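Local coordinates for serine repeat antigen 5 (Plasmodium falciparum, PDB 6X42), which is a papain-family protein of the malaria parasite, described as a pseudo-zymogen and so probably not an ordinary active protease, at residues 78-83 with 127-132; 97-102 with 273-278; 115-120 with 133-138; 188-193 with 218-223. One frame throughout, in Å; residues are numbered along the deposited sequence. Where two conformers were deposited one is given.

Contact 1. Residues 78-83 with 127-132; sequences ALYVAN and EQCPKV
Tyr80 lies at the centre of this helix-to-loop contact, its ring bordered by Cys129, Pro130 and Val132. Cys129 SG approaches obliquely, 4.6 Å from the ring centroid, in a sulfur-aromatic contact. Pro130 CG packs against Tyr80 CD1 (3.9 Å), and a methyl of Val132, CG2, rests 3.6 Å from OH of Tyr80. With CG trans to the backbone N (chi1 -168°), the ring leans out from helix 78-83 to meet the loop. Its hydroxyl is joined by a water to Pro130 O, 2.7 Å from each. At the helix end the Asn83 side chain crosses that of Glu127 at a slant, ND2 standing 3.4 Å from Glu127 CG, while a second water donates to both Asn83 O and Glu127 O. Further out, Asn83 OD1 is bonded to Gly126 N, and Asn83 ND2 to Lys124 O and the hydroxyl of Tyr118, which also pairs with Glu127 OE2. The Cys84-Cys129 disulfide, at the residue following the helix, fixes the loop covalently in this helical part of the papain fold. Direct contact between the segments is therefore mostly van der Waals, their polar links pass through the two waters, and the disulfide and Asn83 network probably help set the loop's position.

Contact 2. Residues 97-102 with 273-278; sequences SSPMEF and SVVIFN
Pro99 and Phe102, in the first turn of helix 99-109, pack onto Val275 and Phe277 of strand 273-280, where the helical and the sheet-rich parts of a papain-like fold come together. Alternation along the strand sends Val275 and Phe277 to the same side, toward the helix. Phe277 has its CG trans to the carbonyl carbon (chi1 -70°), which carries the ring toward the start of the helix, and Pro99 CB meets its edge near the ring plane, 3.9 Å from CE1 of Phe277. Phe102 swings its CG trans to the backbone N instead. The two phenyl planes end up only 12° from parallel yet slid so far apart, with centroids 5.8 Å from one another, that they hardly overlap; the nearest approach is Phe102 CD2 to Phe277 CE2, 3.7 Å. Pro99 CB also faces Val275 CG1 (4.1 Å). Met100 is modelled in two conformers, so the touch of its methyl on Val275 is doubtful. Behind these groups, helix 53-68 closes the core: Phe102 packs on Ser58 and Leu62, while His61 NE2 is bonded to the backbone N of Phe277. The helix start is fixed by an N-cap, with Glu101 N donating to Ser98 OG over 3.1 Å.

Contact 3. Residues 115-120 with 133-138; sequences ESNYPY and EDHWMN
Asn117 lies flat on the indole of Trp136, and the close packing of this surface contact is concentrated there. Its CB stands 3.4 Å from the centroid of the five-membered ring of Trp136, practically on the ring normal (2° off), a CH-pi contact. The amide continues over the same face almost parallel to the indole, the planes 6° apart, with Asn117 CG 3.6 Å from Trp136 CD1. Having CG trans to the carbonyl carbon (chi1 -60°) lays the Asn117 amide over the indole, and the turn about CB-CG brings OD1 to Met137 N. There OD1 accepts from Met137 N at 3.1 Å, the donor tilted out of the carbonyl plane. Farther along the indole, Asn117 O comes within 3.3 Å of Trp136 CZ2, and Tyr118 CB sits 4.0 Å from Trp136 CH2. The opposite face of the indole is met by Glu133 N, held there by the type I turn from Glu133 to Trp136. Packing thins toward solvent. Exposed His135 brings NE2 no closer than 4.2 Å to Asn117 ND2, and a water bridges instead, accepting from that ND2 and donating to His135 O. Both segments belong to the long connection between helix 99-109 and strand 144-145; Tyr118 turns inward onto Leu79 and Tyr80 of helix 78-83, whereas Asn138 is bonded to Gly110 and Leu112, just beyond helix 99-109.

Contact 4. Residues 188-193 with 218-223; sequences SVIAYI and DHAVNI. With EDO (1,2-ethanediol), chain F.
Ile193 O is gripped by two backbone donors, Asp218 N at 2.9 Å and His219 N at 3.0 Å, so that both residues face Ile193 in a classic beta bulge. Beyond it strands 189-193 and 219-230 run antiparallel. The Ala191-Val221 pair is joined by two nearly straight bonds, of which Val221 N to Ala191 O is the shorter (2.8 Å). At the far end Val189 O takes a weak bond from Ile223 N and a side-chain bond from Asn222 ND2 (3.2 Å), which comes from above the carbonyl plane and also donates to Ala57 O. One side of the ladder carries Tyr192, whose ring has Ala220 CB over its face but shifted toward the rim, 4.1 Å from the centroid. On the other, Val189 CG2 lies beside Ile223 CB (3.8 Å), both residues touching helix 172-186. His219 shares that side with Ile193, whose CG1 meets the edge of the imidazole. Ethanediol, probably from the crystallisation liquor, donates to Asp218 O. The chemistry is that of a sheet core with a specialised end: the bulge fixes the backbone at His219, while Asn244 OD1 meets its NE2 in a pairing consistent with the histidine-asparagine couple of papain-like proteases.

In the fold
Burial and chemistry change together across these four contacts. Contacts 2 and 4 are buried near the middle of the chain and share a sheet, since Val275 N lies 2.8 Å from Ile190 O between neighbouring strands; one is apolar helix-on-strand packing, the other a backbone ladder. Contacts 1 and 3, on one side of the chain's centre, belong to the helical part and the loops after it. Contact 1 is partly buried, contact 3 largely superficial, and both employ bridging waters, which neither deeper contact uses between its segments. Tyr118 joins these two, while Val81 CG1 on Phe102 CD1 (3.7 Å) links contact 1 to contact 2, whereas contact 3 touches neither contact 2 nor contact 4.

Contact 1. Residues 78-83 with 127-132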
loop_
_atom_site.group_PDB
_atom_site.type_symbol
_atom_site.label_atom_id
_atom_site.label_comp_id
_atom_site.label_asym_id
_atom_site.label_seq_id
_atom_site.Cartn_x
_atom_site.Cartn_y
_atom_site.Cartn_z
ATOM N N ALA A 78 1.217 -11.525 -6.860
ATOM C CA ALA A 78 1.747 -11.581 -5.503
ATOM C C ALA A 78 2.450 -12.908 -5.252
ATOM O O ALA A 78 3.424 -12.974 -4.497
ATOM C CB ALA A 78 0.627 -11.416 -4.482
ATOM N N LEU A 79 1.933 -13.990 -5.839
ATOM C CA LEU A 79 2.495 -15.316 -5.575
ATOM C C LEU A 79 3.919 -15.442 -6.107
ATOM O O LEU A 79 4.771 -16.081 -5.477
ATOM C CB LEU A 79 1.582 -16.386 -6.167
ATOM C CG LEU A 79 1.837 -17.819 -5.692
ATOM C CD1 LEU A 79 1.565 -17.948 -4.197
ATOM C CD2 LEU A 79 0.981 -18.811 -6.490
ATOM N N TYR A 80 4.211 -14.813 -7.249
ATOM C CA TYR A 80 5.576 -14.839 -7.760
ATOM C C TYR A 80 6.535 -14.184 -6.777
ATOM O O TYR A 80 7.621 -14.710 -6.497
ATOM C CB TYR A 80 5.651 -14.155 -9.124
ATOM C CG TYR A 80 6.971 -14.395 -9.828
ATOM C CD1 TYR A 80 7.182 -15.528 -10.591
ATOM C CD2 TYR A 80 8.024 -13.503 -9.684
ATOM C CE1 TYR A 80 8.401 -15.761 -11.216
ATOM C CE2 TYR A 80 9.240 -13.723 -10.311
ATOM C CZ TYR A 80 9.429 -14.856 -11.065
ATOM O OH TYR A 80 10.647 -15.091 -11.686
ATOM N N VAL A 81 6.146 -13.024 -6.241
ATOM C CA VAL A 81 6.984 -12.318 -5.282
ATOM C C VAL A 81 7.137 -13.123 -4.001
ATOM O O VAL A 81 8.208 -13.132 -3.385
ATOM C CB VAL A 81 6.441 -10.899 -5.034
ATOM C CG1 VAL A 81 7.272 -10.176 -3.993
ATOM C CG2 VAL A 81 6.378 -10.136 -6.355
ATOM N N ALA A 82 6.078 -13.806 -3.565
ATOM C CA ALA A 82 6.187 -14.615 -2.359
ATOM C C ALA A 82 7.193 -15.741 -2.530
ATOM O O ALA A 82 7.908 -16.089 -1.591
ATOM C CB ALA A 82 4.833 -15.238 -2.029
ATOM N N ASN A 83 7.238 -16.345 -3.709
ATOM C CA ASN A 83 7.908 -17.625 -3.872
ATOM C C ASN A 83 9.293 -17.527 -4.480
ATOM O O ASN A 83 10.026 -18.514 -4.443
ATOM C CB ASN A 83 7.031 -18.561 -4.706
ATOM C CG ASN A 83 5.780 -18.963 -3.958
ATOM O OD1 ASN A 83 5.691 -18.772 -2.735
ATOM N ND2 ASN A 83 4.818 -19.544 -4.662
ATOM N N GLU A 127 5.639 -22.434 -2.291
ATOM C CA GLU A 127 5.999 -23.446 -3.280
ATOM C C GLU A 127 7.183 -22.954 -4.122
ATOM O O GLU A 127 7.596 -21.800 -4.055
ATOM C CB GLU A 127 4.794 -23.842 -4.146
ATOM C CG GLU A 127 4.463 -22.914 -5.280
ATOM C CD GLU A 127 3.405 -23.421 -6.225
ATOM O OE1 GLU A 127 2.760 -24.457 -5.943
ATOM O OE2 GLU A 127 3.243 -22.787 -7.281
ATOM N N GLN A 128 7.742 -23.857 -4.918
ATOM C CA GLN A 128 8.909 -23.512 -5.718
ATOM C C GLN A 128 8.595 -22.361 -6.669
ATOM O O GLN A 128 7.511 -22.280 -7.245
ATOM C CB GLN A 128 9.346 -24.741 -6.515
ATOM C CG GLN A 128 10.509 -24.490 -7.440
ATOM C CD GLN A 128 10.676 -25.592 -8.445
ATOM O OE1 GLN A 128 10.887 -26.742 -8.068
ATOM N NE2 GLN A 128 10.601 -25.251 -9.736
ATOM N N CYS A 129 9.557 -21.465 -6.826
ATOM C CA CYS A 129 9.427 -20.364 -7.771
ATOM C C CYS A 129 9.215 -20.922 -9.176
ATOM O O CYS A 129 10.006 -21.761 -9.626
ATOM C CB CYS A 129 10.712 -19.537 -7.725
ATOM S SG CYS A 129 10.780 -18.142 -8.869
ATOM N N PRO A 130 8.173 -20.496 -9.889
ATOM C CA PRO A 130 7.894 -21.054 -11.215
ATOM C C PRO A 130 8.821 -20.494 -12.279
ATOM O O PRO A 130 9.335 -19.377 -12.173
ATOM C CB PRO A 130 6.448 -20.609 -11.480
ATOM C CG PRO A 130 6.372 -19.295 -10.790
ATOM C CD PRO A 130 7.169 -19.493 -9.507
ATOM N N LYS A 131 9.019 -21.301 -13.319
ATOM C CA LYS A 131 9.706 -20.832 -14.512
ATOM C C LYS A 131 8.870 -19.761 -15.194
ATOM O O LYS A 131 7.646 -19.884 -15.303
ATOM C CB LYS A 131 9.890 -21.983 -15.503
ATOM C CG LYS A 131 9.958 -21.514 -16.982
ATOM C CD LYS A 131 10.485 -22.548 -17.955
ATOM C CE LYS A 131 10.486 -21.993 -19.383
ATOM N NZ LYS A 131 10.820 -23.031 -20.376
ATOM N N VAL A 132 9.528 -18.712 -15.671
ATOM C CA VAL A 132 8.829 -17.687 -16.435
ATOM C C VAL A 132 8.588 -18.233 -17.834
ATOM O O VAL A 132 9.531 -18.603 -18.534
ATOM C CB VAL A 132 9.623 -16.377 -16.464
ATOM C CG1 VAL A 132 9.014 -15.402 -17.471
ATOM C CG2 VAL A 132 9.653 -15.771 -15.067
HETATM O O HOH W 1 11.426 -17.617 -12.299
HETATM O O HOH W 2 9.495 -20.542 -2.586
#

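Contact 2. Residues 97-102 with 273-278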
loop_
_atom_site.group_PDB
_atom_site.type_symbol
_atom_site.label_atom_id
_atom_site.label_comp_id
_atom_site.label_asym_id
_atom_site.label_seq_id
_atom_site.Cartn_x
_atom_site.Cartn_y
_atom_site.Cartn_z
ATOM N N SER A 97 7.303 -10.075 5.673
ATOM C CA SER A 97 8.564 -9.368 5.484
ATOM C C SER A 97 8.288 -7.866 5.381
ATOM O O SER A 97 7.509 -7.347 6.195
ATOM C CB SER A 97 9.305 -9.950 4.302
ATOM O OG SER A 97 10.571 -9.334 4.215
ATOM N N SER A 98 8.873 -7.159 4.426
ATOM C CA SER A 98 8.835 -5.705 4.426
ATOM C C SER A 98 8.818 -5.190 2.994
ATOM O O SER A 98 9.256 -5.884 2.067
ATOM C CB SER A 98 10.067 -5.131 5.128
ATOM O OG SER A 98 11.212 -5.418 4.349
ATOM N N PRO A 99 8.402 -3.938 2.796
ATOM C CA PRO A 99 8.560 -3.311 1.475
ATOM C C PRO A 99 9.993 -3.244 1.006
ATOM O O PRO A 99 10.243 -3.313 -0.201
ATOM C CB PRO A 99 7.952 -1.912 1.666
ATOM C CG PRO A 99 6.972 -2.115 2.768
ATOM C CD PRO A 99 7.615 -3.102 3.709
ATOM N N MET A 100 10.942 -3.118 1.935
ATOM C CA MET A 100 12.356 -3.181 1.581
ATOM C C MET A 100 12.684 -4.499 0.896
ATOM O O MET A 100 13.401 -4.521 -0.113
ATOM C CB MET A 100 13.185 -2.972 2.853
ATOM C CG MET A 100 12.788 -1.712 3.683
ATOM S SD MET A 100 11.344 -1.763 4.829
ATOM C CE MET A 100 10.775 -0.074 4.702
ATOM N N GLU A 101 12.198 -5.616 1.442
ATOM C CA GLU A 101 12.519 -6.880 0.792
ATOM C C GLU A 101 11.806 -6.997 -0.552
ATOM O O GLU A 101 12.340 -7.578 -1.503
ATOM C CB GLU A 101 12.224 -8.105 1.662
ATOM C CG GLU A 101 12.715 -9.368 0.908
ATOM C CD GLU A 101 12.490 -10.726 1.576
ATOM O OE1 GLU A 101 11.843 -10.828 2.638
ATOM O OE2 GLU A 101 12.990 -11.724 1.013
ATOM N N PHE A 102 10.590 -6.462 -0.646
ATOM C CA PHE A 102 9.875 -6.457 -1.918
ATOM C C PHE A 102 10.731 -5.848 -3.022
ATOM O O PHE A 102 10.865 -6.418 -4.116
ATOM C CB PHE A 102 8.551 -5.719 -1.735
ATOM C CG PHE A 102 7.709 -5.666 -2.959
ATOM C CD1 PHE A 102 6.702 -6.615 -3.175
ATOM C CD2 PHE A 102 7.855 -4.638 -3.873
ATOM C CE1 PHE A 102 5.915 -6.561 -4.305
ATOM C CE2 PHE A 102 7.060 -4.577 -4.997
ATOM C CZ PHE A 102 6.083 -5.541 -5.218
ATOM N N SER A 273 3.419 4.156 10.100
ATOM C CA SER A 273 4.438 4.586 9.168
ATOM C C SER A 273 3.885 4.450 7.765
ATOM O O SER A 273 2.917 3.721 7.519
ATOM C CB SER A 273 5.721 3.775 9.354
ATOM O OG SER A 273 5.478 2.386 9.377
ATOM N N VAL A 274 4.533 5.156 6.843
ATOM C CA VAL A 274 4.246 5.033 5.425
ATOM C C VAL A 274 5.543 4.827 4.661
ATOM O O VAL A 274 6.609 5.296 5.076
ATOM C CB VAL A 274 3.462 6.243 4.879
ATOM C CG1 VAL A 274 2.078 6.374 5.525
ATOM C CG2 VAL A 274 4.207 7.535 5.041
ATOM N N VAL A 275 5.425 4.177 3.507
ATOM C CA VAL A 275 6.534 3.919 2.600
ATOM C C VAL A 275 6.113 4.294 1.187
ATOM O O VAL A 275 4.997 3.980 0.751
ATOM C CB VAL A 275 7.002 2.448 2.658
ATOM C CG1 VAL A 275 8.157 2.193 1.708
ATOM C CG2 VAL A 275 7.386 2.063 4.059
ATOM N N ILE A 276 7.020 4.950 0.470
ATOM C CA ILE A 276 6.867 5.233 -0.952
ATOM C C ILE A 276 8.049 4.636 -1.706
ATOM O O ILE A 276 9.162 4.536 -1.179
ATOM C CB ILE A 276 6.709 6.727 -1.288
ATOM C CG1 ILE A 276 7.942 7.514 -0.921
ATOM C CG2 ILE A 276 5.508 7.300 -0.561
ATOM C CD1 ILE A 276 7.928 8.929 -1.465
ATOM N N PHE A 277 7.774 4.171 -2.924
ATOM C CA PHE A 277 8.801 3.646 -3.808
ATOM C C PHE A 277 9.247 4.728 -4.777
ATOM O O PHE A 277 8.412 5.454 -5.337
ATOM C CB PHE A 277 8.277 2.448 -4.575
ATOM C CG PHE A 277 8.060 1.198 -3.739
ATOM C CD1 PHE A 277 8.665 1.011 -2.502
ATOM C CD2 PHE A 277 7.259 0.172 -4.233
ATOM C CE1 PHE A 277 8.456 -0.162 -1.787
ATOM C CE2 PHE A 277 7.062 -1.007 -3.512
ATOM C CZ PHE A 277 7.668 -1.171 -2.306
ATOM N N ASN A 278 10.553 4.816 -4.988
ATOM C CA ASN A 278 11.148 5.799 -5.890
ATOM C C ASN A 278 11.569 5.068 -7.160
ATOM O O ASN A 278 12.591 4.381 -7.181
ATOM C CB ASN A 278 12.319 6.455 -5.186
ATOM C CG ASN A 278 11.918 7.095 -3.872
ATOM O OD1 ASN A 278 10.913 7.797 -3.798
ATOM N ND2 ASN A 278 12.683 6.837 -2.826
#

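Contact 3. Residues 115-120 with 133-138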
loop_
_atom_site.group_PDB
_atom_site.type_symbol
_atom_site.label_atom_id
_atom_site.label_comp_id
_atom_site.label_asym_id
_atom_site.label_seq_id
_atom_site.Cartn_x
_atom_site.Cartn_y
_atom_site.Cartn_z
ATOM N N GLU A 115 -0.709 -11.322 -12.485
ATOM C CA GLU A 115 -1.559 -12.249 -11.747
ATOM C C GLU A 115 -2.111 -13.344 -12.647
ATOM O O GLU A 115 -2.170 -14.508 -12.248
ATOM C CB GLU A 115 -2.710 -11.454 -11.120
ATOM C CG GLU A 115 -3.784 -12.272 -10.438
ATOM C CD GLU A 115 -3.324 -12.892 -9.160
ATOM O OE1 GLU A 115 -2.175 -12.665 -8.776
ATOM O OE2 GLU A 115 -4.122 -13.596 -8.518
ATOM N N SER A 116 -2.569 -12.982 -13.842
ATOM C CA SER A 116 -3.150 -13.973 -14.743
ATOM C C SER A 116 -2.175 -15.106 -15.042
ATOM O O SER A 116 -2.592 -16.256 -15.230
ATOM C CB SER A 116 -3.588 -13.282 -16.034
ATOM O OG SER A 116 -4.651 -12.381 -15.769
ATOM N N ASN A 117 -0.878 -14.812 -15.079
ATOM C CA ASN A 117 0.122 -15.815 -15.410
ATOM C C ASN A 117 0.429 -16.755 -14.255
ATOM O O ASN A 117 0.826 -17.899 -14.478
ATOM C CB ASN A 117 1.426 -15.115 -15.804
ATOM C CG ASN A 117 1.279 -14.205 -17.007
ATOM O OD1 ASN A 117 1.901 -13.144 -17.057
ATOM N ND2 ASN A 117 0.482 -14.620 -17.994
ATOM N N TYR A 118 0.271 -16.293 -13.019
ATOM C CA TYR A 118 0.633 -17.087 -11.839
ATOM C C TYR A 118 -0.264 -16.609 -10.704
ATOM O O TYR A 118 0.135 -15.795 -9.854
ATOM C CB TYR A 118 2.129 -16.964 -11.529
ATOM C CG TYR A 118 2.664 -17.881 -10.450
ATOM C CD1 TYR A 118 2.472 -19.262 -10.501
ATOM C CD2 TYR A 118 3.394 -17.372 -9.393
ATOM C CE1 TYR A 118 2.961 -20.095 -9.510
ATOM C CE2 TYR A 118 3.905 -18.195 -8.416
ATOM C CZ TYR A 118 3.682 -19.552 -8.468
ATOM O OH TYR A 118 4.185 -20.334 -7.456
ATOM N N PRO A 119 -1.516 -17.057 -10.693
ATOM C CA PRO A 119 -2.517 -16.426 -9.824
ATOM C C PRO A 119 -2.439 -16.900 -8.379
ATOM O O PRO A 119 -1.966 -17.993 -8.068
ATOM C CB PRO A 119 -3.840 -16.845 -10.459
ATOM C CG PRO A 119 -3.522 -18.051 -11.247
ATOM C CD PRO A 119 -2.139 -17.918 -11.710
ATOM N N TYR A 120 -2.976 -16.078 -7.489
ATOM C CA TYR A 120 -2.780 -16.286 -6.061
ATOM C C TYR A 120 -3.739 -17.316 -5.478
ATOM O O TYR A 120 -4.950 -17.267 -5.693
ATOM C CB TYR A 120 -2.940 -14.966 -5.317
ATOM C CG TYR A 120 -2.578 -15.001 -3.852
ATOM C CD1 TYR A 120 -1.251 -14.874 -3.438
ATOM C CD2 TYR A 120 -3.559 -15.154 -2.880
ATOM C CE1 TYR A 120 -0.910 -14.864 -2.091
ATOM C CE2 TYR A 120 -3.236 -15.175 -1.539
ATOM C CZ TYR A 120 -1.912 -15.016 -1.135
ATOM O OH TYR A 120 -1.555 -14.998 0.197
ATOM N N GLU A 133 7.321 -18.325 -18.224
ATOM C CA GLU A 133 6.966 -18.870 -19.524
ATOM C C GLU A 133 7.043 -17.788 -20.606
ATOM O O GLU A 133 6.967 -16.582 -20.337
ATOM C CB GLU A 133 5.565 -19.493 -19.483
ATOM C CG GLU A 133 5.346 -20.532 -18.375
ATOM C CD GLU A 133 5.983 -21.891 -18.658
ATOM O OE1 GLU A 133 6.398 -22.157 -19.807
ATOM O OE2 GLU A 133 6.063 -22.703 -17.713
ATOM N N ASP A 134 7.186 -18.241 -21.854
ATOM C CA ASP A 134 7.472 -17.317 -22.946
ATOM C C ASP A 134 6.363 -16.286 -23.130
ATOM O O ASP A 134 6.641 -15.152 -23.528
ATOM C CB ASP A 134 7.689 -18.101 -24.244
ATOM C CG ASP A 134 9.019 -18.838 -24.272
ATOM O OD1 ASP A 134 9.224 -19.661 -25.189
ATOM O OD2 ASP A 134 9.862 -18.598 -23.379
ATOM N N HIS A 135 5.110 -16.645 -22.839
ATOM C CA HIS A 135 3.978 -15.754 -23.074
ATOM C C HIS A 135 3.674 -14.842 -21.895
ATOM O O HIS A 135 2.757 -14.018 -21.986
ATOM C CB HIS A 135 2.724 -16.558 -23.442
ATOM C CG HIS A 135 2.073 -17.241 -22.276
ATOM N ND1 HIS A 135 2.484 -18.474 -21.813
ATOM C CD2 HIS A 135 1.029 -16.875 -21.494
ATOM C CE1 HIS A 135 1.727 -18.832 -20.789
ATOM N NE2 HIS A 135 0.837 -17.878 -20.575
ATOM N N TRP A 136 4.416 -14.953 -20.801
ATOM C CA TRP A 136 4.112 -14.152 -19.623
ATOM C C TRP A 136 4.432 -12.675 -19.865
ATOM O O TRP A 136 5.392 -12.338 -20.561
ATOM C CB TRP A 136 4.917 -14.684 -18.435
ATOM C CG TRP A 136 4.357 -15.937 -17.780
ATOM C CD1 TRP A 136 3.411 -16.785 -18.274
ATOM C CD2 TRP A 136 4.722 -16.451 -16.493
ATOM N NE1 TRP A 136 3.163 -17.798 -17.374
ATOM C CE2 TRP A 136 3.963 -17.622 -16.274
ATOM C CE3 TRP A 136 5.612 -16.033 -15.502
ATOM C CZ2 TRP A 136 4.058 -18.367 -15.095
ATOM C CZ3 TRP A 136 5.717 -16.782 -14.342
ATOM C CH2 TRP A 136 4.941 -17.932 -14.146
ATOM N N MET A 137 3.609 -11.791 -19.289
ATOM C CA MET A 137 3.872 -10.355 -19.293
ATOM C C MET A 137 4.879 -9.981 -18.211
ATOM O O MET A 137 4.835 -10.515 -17.105
ATOM C CB MET A 137 2.614 -9.568 -18.919
ATOM C CG MET A 137 1.350 -9.858 -19.669
ATOM S SD MET A 137 0.016 -8.792 -19.037
ATOM C CE MET A 137 0.693 -7.135 -19.259
ATOM N N ASN A 138 5.741 -9.016 -18.506
ATOM C CA ASN A 138 6.618 -8.416 -17.496
ATOM C C ASN A 138 6.102 -7.015 -17.185
ATOM O O ASN A 138 6.310 -6.079 -17.962
ATOM C CB ASN A 138 8.070 -8.349 -17.964
ATOM C CG ASN A 138 9.023 -7.956 -16.847
ATOM O OD1 ASN A 138 8.603 -7.682 -15.715
ATOM N ND2 ASN A 138 10.315 -7.927 -17.158
HETATM O O HOH W 3 0.644 -13.304 -20.707
#

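Contact 4. Residues 188-193 with 218-223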
loop_
_atom_site.group_PDB
_atom_site.type_symbol
_atom_site.label_atom_id
_atom_site.label_comp_id
_atom_site.label_asym_id
_atom_site.label_seq_id
_atom_site.Cartn_x
_atom_site.Cartn_y
_atom_site.Cartn_z
ATOM N N SER A 188 -1.163 6.295 -4.321
ATOM C CA SER A 188 -1.248 5.582 -3.054
ATOM C C SER A 188 0.067 5.789 -2.311
ATOM O O SER A 188 1.077 6.194 -2.900
ATOM C CB SER A 188 -1.441 4.079 -3.259
ATOM O OG SER A 188 -0.320 3.499 -3.939
ATOM N N VAL A 189 0.054 5.431 -1.026
ATOM C CA VAL A 189 1.265 5.065 -0.307
ATOM C C VAL A 189 1.033 3.703 0.334
ATOM O O VAL A 189 -0.104 3.250 0.490
ATOM C CB VAL A 189 1.688 6.096 0.762
ATOM C CG1 VAL A 189 1.923 7.456 0.145
ATOM C CG2 VAL A 189 0.664 6.160 1.905
ATOM N N ILE A 190 2.127 3.044 0.708
ATOM C CA ILE A 190 2.083 1.891 1.593
ATOM C C ILE A 190 1.998 2.425 3.014
ATOM O O ILE A 190 2.704 3.382 3.352
ATOM C CB ILE A 190 3.345 1.034 1.399
ATOM C CG1 ILE A 190 3.525 0.601 -0.057
ATOM C CG2 ILE A 190 3.304 -0.160 2.358
ATOM C CD1 ILE A 190 4.958 0.151 -0.363
ATOM N N ALA A 191 1.138 1.839 3.842
ATOM C CA ALA A 191 1.054 2.237 5.244
ATOM C C ALA A 191 1.113 1.008 6.126
ATOM O O ALA A 191 0.576 -0.048 5.763
ATOM C CB ALA A 191 -0.231 3.026 5.550
ATOM N N TYR A 192 1.711 1.134 7.298
ATOM C CA TYR A 192 1.793 0.030 8.275
ATOM C C TYR A 192 0.858 0.320 9.432
ATOM O O TYR A 192 0.838 1.427 9.870
ATOM C CB TYR A 192 3.215 -0.234 8.773
ATOM C CG TYR A 192 3.808 -1.424 8.070
ATOM C CD1 TYR A 192 4.610 -1.266 6.956
ATOM C CD2 TYR A 192 3.473 -2.712 8.449
ATOM C CE1 TYR A 192 5.112 -2.358 6.274
ATOM C CE2 TYR A 192 3.962 -3.816 7.774
ATOM C CZ TYR A 192 4.791 -3.638 6.685
ATOM O OH TYR A 192 5.282 -4.716 6.010
ATOM N N ILE A 193 0.085 -0.670 9.832
ATOM C CA ILE A 193 -0.797 -0.646 10.986
ATOM C C ILE A 193 -0.577 -1.924 11.789
ATOM O O ILE A 193 0.069 -2.869 11.345
ATOM C CB ILE A 193 -2.285 -0.511 10.582
ATOM C CG1 ILE A 193 -2.777 -1.730 9.784
ATOM C CG2 ILE A 193 -2.486 0.762 9.766
ATOM C CD1 ILE A 193 -4.298 -1.743 9.598
ATOM N N ASP A 218 2.356 -4.411 12.182
ATOM C CA ASP A 218 2.610 -5.753 11.674
ATOM C C ASP A 218 1.850 -6.081 10.402
ATOM O O ASP A 218 1.948 -7.222 9.949
ATOM C CB ASP A 218 2.318 -6.816 12.756
ATOM C CG ASP A 218 0.853 -6.844 13.173
ATOM O OD1 ASP A 218 0.029 -6.158 12.520
ATOM O OD2 ASP A 218 0.530 -7.558 14.148
ATOM N N HIS A 219 1.173 -5.122 9.766
ATOM C CA HIS A 219 0.299 -5.419 8.642
ATOM C C HIS A 219 0.324 -4.218 7.718
ATOM O O HIS A 219 0.129 -3.083 8.158
ATOM C CB HIS A 219 -1.119 -5.708 9.181
ATOM C CG HIS A 219 -2.113 -6.016 8.117
ATOM N ND1 HIS A 219 -2.091 -7.179 7.382
ATOM C CD2 HIS A 219 -3.183 -5.312 7.688
ATOM C CE1 HIS A 219 -3.080 -7.144 6.508
ATOM N NE2 HIS A 219 -3.753 -6.019 6.667
ATOM N N ALA A 220 0.580 -4.480 6.447
ATOM C CA ALA A 220 0.675 -3.437 5.442
ATOM C C ALA A 220 -0.648 -3.267 4.703
ATOM O O ALA A 220 -1.284 -4.244 4.323
ATOM C CB ALA A 220 1.770 -3.747 4.432
ATOM N N VAL A 221 -1.058 -2.006 4.544
ATOM C CA VAL A 221 -2.255 -1.580 3.840
ATOM C C VAL A 221 -1.848 -0.437 2.909
ATOM O O VAL A 221 -0.669 -0.136 2.777
ATOM C CB VAL A 221 -3.371 -1.166 4.817
ATOM C CG1 VAL A 221 -3.841 -2.366 5.633
ATOM C CG2 VAL A 221 -2.899 -0.036 5.730
ATOM N N ASN A 222 -2.814 0.185 2.224
ATOM C CA ASN A 222 -2.502 1.351 1.400
ATOM C C ASN A 222 -3.432 2.489 1.773
ATOM O O ASN A 222 -4.644 2.295 1.889
ATOM C CB ASN A 222 -2.650 1.053 -0.090
ATOM C CG ASN A 222 -1.709 -0.035 -0.558
ATOM O OD1 ASN A 222 -2.082 -1.209 -0.612
ATOM N ND2 ASN A 222 -0.464 0.345 -0.862
ATOM N N ILE A 223 -2.880 3.693 1.897
ATOM C CA ILE A 223 -3.707 4.895 1.921
ATOM C C ILE A 223 -3.923 5.315 0.481
ATOM O O ILE A 223 -2.960 5.447 -0.288
ATOM C CB ILE A 223 -3.078 6.008 2.767
ATOM C CG1 ILE A 223 -2.986 5.585 4.230
ATOM C CG2 ILE A 223 -3.893 7.291 2.620
ATOM C CD1 ILE A 223 -2.148 6.528 5.087
HETATM C C1 EDO F . -0.838 -9.885 10.652
HETATM O O1 EDO F . 0.539 -9.571 10.425
HETATM C C2 EDO F . -0.926 -11.027 11.647
HETATM O O2 EDO F . -0.163 -12.117 11.126
#